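Local coordinates for 3-dehydroquinate dehydratase (Geobacillus kaustophilus, PDB 2YR1), which probably catalyses the cis-dehydration of 3-dehydroquinate to 3-dehydroshikimate through a Schiff-base intermediate, the third step of the chorismate pathway, at residues 84-89 with 143-148; 88-93 with 121-126. All coordinates share one frame; numbering follows the deposited sequence.

Both contacts lie at the same end of the barrel and are buried, with their centres about 4 Å apart; contact 1 is the deeper, about 9 Å from the centre of the chain against about 13 Å for contact 2. They draw on the same loop after strand 81-84. Contact 1 sets its first part against strand 141-148, a guanidinium packed over an imidazole among predicted active-site residues. Contact 2 sets the later part against the loop after strand 117-121 and brings two carboxylates together one layer out. The layers are joined by probable hydrogen bonds from His147 N to Glu90 OE1 and from Leu122 N to Ser145 O.

Contact 1 of 2, residues 84-89 with 143-148; sequences TIRSER and VVSRHY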
loop_
_atom_site.group_PDB
_atom_site.type_symbol
_atom_site.label_atom_id
_atom_site.label_comp_id
_atom_site.label_asym_id
_atom_site.label_seq_id
_atom_site.Cartn_x
_atom_site.Cartn_y
_atom_site.Cartn_z
ATOM N N THR A 84 -10.212 -18.004 -19.012
ATOM C CA THR A 84 -11.129 -16.885 -18.887
ATOM C C THR A 84 -11.671 -16.354 -20.212
ATOM O O THR A 84 -10.907 -16.092 -21.142
ATOM C CB THR A 84 -10.427 -15.706 -18.188
ATOM O OG1 THR A 84 -9.874 -16.150 -16.944
ATOM C CG2 THR A 84 -11.398 -14.553 -17.952
ATOM N N ILE A 85 -12.988 -16.200 -20.287
ATOM C CA ILE A 85 -13.645 -15.613 -21.454
ATOM C C ILE A 85 -14.415 -14.425 -20.892
ATOM O O ILE A 85 -15.593 -14.525 -20.550
ATOM C CB ILE A 85 -14.620 -16.595 -22.149
ATOM C CG1 ILE A 85 -13.828 -17.719 -22.824
ATOM C CG2 ILE A 85 -15.441 -15.857 -23.177
ATOM C CD1 ILE A 85 -14.697 -18.810 -23.465
ATOM N N ARG A 86 -13.725 -13.297 -20.785
ATOM C CA ARG A 86 -14.315 -12.086 -20.240
ATOM C C ARG A 86 -15.450 -11.532 -21.097
ATOM O O ARG A 86 -15.292 -11.333 -22.293
ATOM C CB ARG A 86 -13.233 -11.005 -20.065
ATOM C CG ARG A 86 -13.715 -9.716 -19.376
ATOM C CD ARG A 86 -13.842 -9.898 -17.861
ATOM N NE ARG A 86 -12.544 -10.157 -17.232
ATOM C CZ ARG A 86 -12.229 -11.265 -16.564
ATOM N NH1 ARG A 86 -13.118 -12.240 -16.425
ATOM N NH2 ARG A 86 -11.014 -11.399 -16.036
ATOM N N SER A 87 -16.597 -11.297 -20.473
ATOM C CA SER A 87 -17.740 -10.734 -21.173
ATOM C C SER A 87 -17.303 -9.398 -21.765
ATOM O O SER A 87 -16.278 -8.844 -21.352
ATOM C CB SER A 87 -18.884 -10.492 -20.198
ATOM O OG SER A 87 -19.820 -9.604 -20.767
ATOM N N GLU A 88 -18.069 -8.879 -22.724
ATOM C CA GLU A 88 -17.721 -7.601 -23.331
ATOM C C GLU A 88 -18.210 -6.502 -22.403
ATOM O O GLU A 88 -17.581 -5.446 -22.278
ATOM C CB GLU A 88 -18.365 -7.460 -24.715
ATOM C CG GLU A 88 -17.795 -6.311 -25.554
ATOM C CD GLU A 88 -18.198 -6.408 -27.022
ATOM O OE1 GLU A 88 -19.371 -6.748 -27.284
ATOM O OE2 GLU A 88 -17.351 -6.138 -27.908
ATOM N N ARG A 89 -19.330 -6.770 -21.737
ATOM C CA ARG A 89 -19.915 -5.822 -20.801
ATOM C C ARG A 89 -19.047 -5.651 -19.552
ATOM O O ARG A 89 -19.374 -4.858 -18.671
ATOM C CB ARG A 89 -21.309 -6.291 -20.382
ATOM C CG ARG A 89 -21.321 -7.608 -19.638
ATOM C CD ARG A 89 -22.741 -8.050 -19.324
ATOM N NE ARG A 89 -23.293 -7.379 -18.149
ATOM C CZ ARG A 89 -24.592 -7.320 -17.872
ATOM N NH1 ARG A 89 -25.462 -7.886 -18.696
ATOM N NH2 ARG A 89 -25.022 -6.722 -16.765
ATOM N N VAL A 143 -13.812 -19.697 -10.297
ATOM C CA VAL A 143 -13.623 -18.326 -9.867
ATOM C C VAL A 143 -14.880 -17.583 -10.330
ATOM O O VAL A 143 -15.207 -17.605 -11.516
ATOM C CB VAL A 143 -12.372 -17.684 -10.559
ATOM C CG1 VAL A 143 -12.257 -16.209 -10.184
ATOM C CG2 VAL A 143 -11.115 -18.427 -10.163
ATOM N N VAL A 144 -15.612 -16.958 -9.418
ATOM C CA VAL A 144 -16.772 -16.197 -9.829
ATOM C C VAL A 144 -16.426 -14.740 -9.650
ATOM O O VAL A 144 -16.116 -14.287 -8.537
ATOM C CB VAL A 144 -18.012 -16.536 -9.035
ATOM C CG1 VAL A 144 -19.191 -15.658 -9.524
ATOM C CG2 VAL A 144 -18.338 -18.028 -9.238
ATOM N N SER A 145 -16.507 -13.996 -10.747
ATOM C CA SER A 145 -16.116 -12.606 -10.725
ATOM C C SER A 145 -17.125 -11.564 -11.147
ATOM O O SER A 145 -18.202 -11.863 -11.674
ATOM C CB SER A 145 -14.851 -12.448 -11.569
ATOM O OG SER A 145 -15.067 -12.860 -12.909
ATOM N N ARG A 146 -16.725 -10.321 -10.911
ATOM C CA ARG A 146 -17.495 -9.135 -11.221
ATOM C C ARG A 146 -16.458 -8.057 -11.484
ATOM O O ARG A 146 -15.529 -7.900 -10.690
ATOM C CB ARG A 146 -18.327 -8.709 -10.020
ATOM C CG ARG A 146 -19.395 -7.684 -10.345
ATOM C CD ARG A 146 -20.555 -8.346 -11.099
ATOM N NE ARG A 146 -21.846 -7.739 -10.776
ATOM C CZ ARG A 146 -22.247 -6.555 -11.223
ATOM N NH1 ARG A 146 -21.458 -5.853 -12.025
ATOM N NH2 ARG A 146 -23.428 -6.068 -10.855
ATOM N N HIS A 147 -16.622 -7.325 -12.584
ATOM C CA HIS A 147 -15.709 -6.247 -12.932
ATOM C C HIS A 147 -16.483 -4.936 -13.169
ATOM O O HIS A 147 -17.449 -4.896 -13.941
ATOM C CB HIS A 147 -14.906 -6.630 -14.181
ATOM C CG HIS A 147 -14.283 -7.997 -14.104
ATOM N ND1 HIS A 147 -12.951 -8.200 -13.811
ATOM C CD2 HIS A 147 -14.823 -9.231 -14.249
ATOM C CE1 HIS A 147 -12.699 -9.496 -13.776
ATOM N NE2 HIS A 147 -13.818 -10.144 -14.037
ATOM N N TYR A 148 -16.062 -3.872 -12.490
ATOM C CA TYR A 148 -16.685 -2.555 -12.634
ATOM C C TYR A 148 -15.694 -1.618 -13.325
ATOM O O TYR A 148 -14.814 -1.076 -12.679
ATOM C CB TYR A 148 -17.034 -1.989 -11.260
ATOM C CG TYR A 148 -18.118 -2.774 -10.571
ATOM C CD1 TYR A 148 -19.439 -2.694 -11.007
ATOM C CD2 TYR A 148 -17.820 -3.636 -9.515
ATOM C CE1 TYR A 148 -20.440 -3.456 -10.409
ATOM C CE2 TYR A 148 -18.817 -4.405 -8.909
ATOM C CZ TYR A 148 -20.121 -4.306 -9.364
ATOM O OH TYR A 148 -21.101 -5.051 -8.774
#
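Arg86, in the loop leaving strand 81-84, and His147, on strand 141-148, stand with their CA atoms 9.5 Å apart; strand 117-121 runs between their strands, so the backbones do not pair. The side chains bridge the gap from opposite directions. The arginine leaves its backbone with CG opposite the N (chi1 -175°) and bends at chi2 and chi3, which brings its guanidinium over the imidazole. NE2 of His147 sits 3.2 Å from Arg86 CZ, above the centre of the guanidinium, and the two planes are turned 27° from parallel. Because NE2 lies over the face, the nearby NE and NH1 cannot direct their N-H groups at it, and neither makes a hydrogen bond with it. Seen from the ring, Arg86 NE lies over the face toward the rim, and CD, over the same face, makes a CH-pi contact 4.0 Å from the ring centroid.

This is the C-terminal mouth of a TIM barrel, where this family places its active site. His147 is the predicted proton donor/acceptor, Arg86 a predicted 3-dehydroquinate ligand, and the predicted Schiff-base Lys174 touches the histidine from the adjoining strand 172-177. His147 NE2 donates to Ser145 OG at 3.2 Å, the hydroxyl lying 26° out of the ring plane. That hydroxyl is also bonded to Asp119 OD1, an arrangement consistent with Asp119 orienting the serine that accepts from the imidazole. Arg86 NH1 has long, weak ion pairs to Asp119 and Glu121, and NH2 a similar one to Glu50, so that acids gather round a guanidinium placed close to Lys174 and Arg52.

Contact 2 of 2, residues 88-93 with 121-126; sequences EREGGQ and ELAYGE
Glu90 and Glu121 bring their carboxylates together between the two loops, the CA atoms of this pair being 8.9 Å apart, the shortest such distance between the segments. No hydrogen bond crosses here, and the polar part of the contact is one of like charges: Glu90 OE1 lies 4.2 Å from Glu121 OE1. The chains slide past each other in opposite directions, and the carboxylate planes are only 16° apart. Glu90 extends fully beyond CG to get there, whereas Glu121 bends at chi2 from a nearly eclipsed first torsion (chi1 -19°), a somewhat strained setting.

Van der Waals contact is slight: the carboxylate oxygen Glu90 OE2 rests against Ala123 CB at 3.9 Å, with Glu121 CB only a little farther away. Within 121-126, the CG of Glu121 lies above one face of the Tyr124 ring, toward its rim.

Backbone bonds shape the second loop: Tyr124 N to Glu121 O (3.0 Å) and Gly125 N to Leu122 O (2.8 Å) wind it into a short 3-10 turn just after strand 117-121. In the other loop Gly91 takes a positive phi (88°), letting the chain turn after Glu90.

Each acid spends OE1 on a backbone amide, Glu90 on the N-H of His147 and Glu121 on that of Ser87, the residue after Arg86. These bonds probably compensate in part for the closeness of the two carboxylates; the ion pair from Arg86 NH1 to Glu121 OE2 is long and weak, and Asp119 also lies close to Glu121. Each acid thus ties its loop to the backbone of another segment, consistent with a shell of acids that fixes the chain beside the predicted proton donor/acceptor His147 and the predicted substrate-binding Arg86.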
loop_
_atom_site.group_PDB
_atom_site.type_symbol
_atom_site.label_atom_id
_atom_site.label_comp_id
_atom_site.label_asym_id
_atom_site.label_seq_id
_atom_site.Cartn_x
_atom_site.Cartn_y
_atom_site.Cartn_z
ATOM N N GLU A 88 -18.069 -8.879 -22.724
ATOM C CA GLU A 88 -17.721 -7.601 -23.331
ATOM C C GLU A 88 -18.210 -6.502 -22.403
ATOM O O GLU A 88 -17.581 -5.446 -22.278
ATOM C CB GLU A 88 -18.365 -7.460 -24.715
ATOM C CG GLU A 88 -17.795 -6.311 -25.554
ATOM C CD GLU A 88 -18.198 -6.408 -27.022
ATOM O OE1 GLU A 88 -19.371 -6.748 -27.284
ATOM O OE2 GLU A 88 -17.351 -6.138 -27.908
ATOM N N ARG A 89 -19.330 -6.770 -21.737
ATOM C CA ARG A 89 -19.915 -5.822 -20.801
ATOM C C ARG A 89 -19.047 -5.651 -19.552
ATOM O O ARG A 89 -19.374 -4.858 -18.671
ATOM C CB ARG A 89 -21.309 -6.291 -20.382
ATOM C CG ARG A 89 -21.321 -7.608 -19.638
ATOM C CD ARG A 89 -22.741 -8.050 -19.324
ATOM N NE ARG A 89 -23.293 -7.379 -18.149
ATOM C CZ ARG A 89 -24.592 -7.320 -17.872
ATOM N NH1 ARG A 89 -25.462 -7.886 -18.696
ATOM N NH2 ARG A 89 -25.022 -6.722 -16.765
ATOM N N GLU A 90 -17.947 -6.395 -19.475
ATOM C CA GLU A 90 -17.063 -6.302 -18.325
ATOM C C GLU A 90 -15.598 -6.169 -18.723
ATOM O O GLU A 90 -14.710 -6.744 -18.084
ATOM C CB GLU A 90 -17.282 -7.506 -17.401
ATOM C CG GLU A 90 -18.586 -7.405 -16.603
ATOM C CD GLU A 90 -18.717 -8.446 -15.496
ATOM O OE1 GLU A 90 -17.706 -8.736 -14.814
ATOM O OE2 GLU A 90 -19.839 -8.963 -15.295
ATOM N N GLY A 91 -15.360 -5.400 -19.788
ATOM C CA GLY A 91 -14.007 -5.159 -20.266
ATOM C C GLY A 91 -13.468 -6.167 -21.263
ATOM O O GLY A 91 -12.353 -6.021 -21.778
ATOM N N GLY A 92 -14.251 -7.196 -21.548
ATOM C CA GLY A 92 -13.790 -8.201 -22.487
ATOM C C GLY A 92 -13.925 -7.817 -23.954
ATOM O O GLY A 92 -14.737 -6.968 -24.319
ATOM N N GLN A 93 -13.110 -8.461 -24.786
ATOM C CA GLN A 93 -13.083 -8.252 -26.231
ATOM C C GLN A 93 -14.415 -8.631 -26.896
ATOM O O GLN A 93 -15.371 -9.022 -26.214
ATOM C CB GLN A 93 -11.960 -9.105 -26.828
ATOM C CG GLN A 93 -10.571 -8.725 -26.340
ATOM C CD GLN A 93 -10.171 -7.336 -26.790
ATOM O OE1 GLN A 93 -10.101 -7.065 -27.989
ATOM N NE2 GLN A 93 -9.914 -6.445 -25.833
ATOM N N GLU A 121 -18.660 -15.153 -14.815
ATOM C CA GLU A 121 -19.308 -13.954 -14.296
ATOM C C GLU A 121 -20.477 -14.183 -13.344
ATOM O O GLU A 121 -21.416 -14.924 -13.664
ATOM C CB GLU A 121 -19.803 -13.095 -15.468
ATOM C CG GLU A 121 -19.136 -13.424 -16.815
ATOM C CD GLU A 121 -17.705 -12.919 -16.919
ATOM O OE1 GLU A 121 -17.474 -11.868 -17.563
ATOM O OE2 GLU A 121 -16.811 -13.578 -16.352
ATOM N N LEU A 122 -20.432 -13.517 -12.191
ATOM C CA LEU A 122 -21.511 -13.634 -11.219
ATOM C C LEU A 122 -22.788 -13.143 -11.877
ATOM O O LEU A 122 -23.875 -13.640 -11.601
ATOM C CB LEU A 122 -21.229 -12.790 -9.965
ATOM C CG LEU A 122 -22.294 -12.995 -8.871
ATOM C CD1 LEU A 122 -21.679 -12.876 -7.502
ATOM C CD2 LEU A 122 -23.418 -11.985 -9.043
ATOM N N ALA A 123 -22.641 -12.175 -12.774
ATOM C CA ALA A 123 -23.784 -11.605 -13.469
ATOM C C ALA A 123 -24.671 -12.660 -14.121
ATOM O O ALA A 123 -25.831 -12.392 -14.410
ATOM C CB ALA A 123 -23.310 -10.604 -14.516
ATOM N N TYR A 124 -24.134 -13.854 -14.349
ATOM C CA TYR A 124 -24.914 -14.922 -14.978
ATOM C C TYR A 124 -25.753 -15.713 -13.980
ATOM O O TYR A 124 -26.234 -16.805 -14.291
ATOM C CB TYR A 124 -23.998 -15.869 -15.764
ATOM C CG TYR A 124 -23.252 -15.201 -16.904
ATOM C CD1 TYR A 124 -22.419 -15.939 -17.742
ATOM C CD2 TYR A 124 -23.366 -13.825 -17.136
ATOM C CE1 TYR A 124 -21.712 -15.325 -18.788
ATOM C CE2 TYR A 124 -22.668 -13.202 -18.172
ATOM C CZ TYR A 124 -21.845 -13.957 -18.994
ATOM O OH TYR A 124 -21.157 -13.347 -20.020
ATOM N N GLY A 125 -25.924 -15.137 -12.790
ATOM C CA GLY A 125 -26.715 -15.736 -11.725
ATOM C C GLY A 125 -26.981 -17.232 -11.742
ATOM O O GLY A 125 -26.072 -18.039 -11.546
ATOM N N GLU A 126 -28.241 -17.599 -11.959
ATOM C CA GLU A 126 -28.645 -19.006 -11.981
ATOM C C GLU A 126 -27.859 -19.842 -12.981
ATOM O O GLU A 126 -27.599 -21.023 -12.746
ATOM C CB GLU A 126 -30.132 -19.132 -12.310
ATOM C CG GLU A 126 -30.538 -18.417 -13.582
ATOM C CD GLU A 126 -31.650 -19.123 -14.334
ATOM O OE1 GLU A 126 -32.652 -19.520 -13.696
ATOM O OE2 GLU A 126 -31.524 -19.274 -15.568
#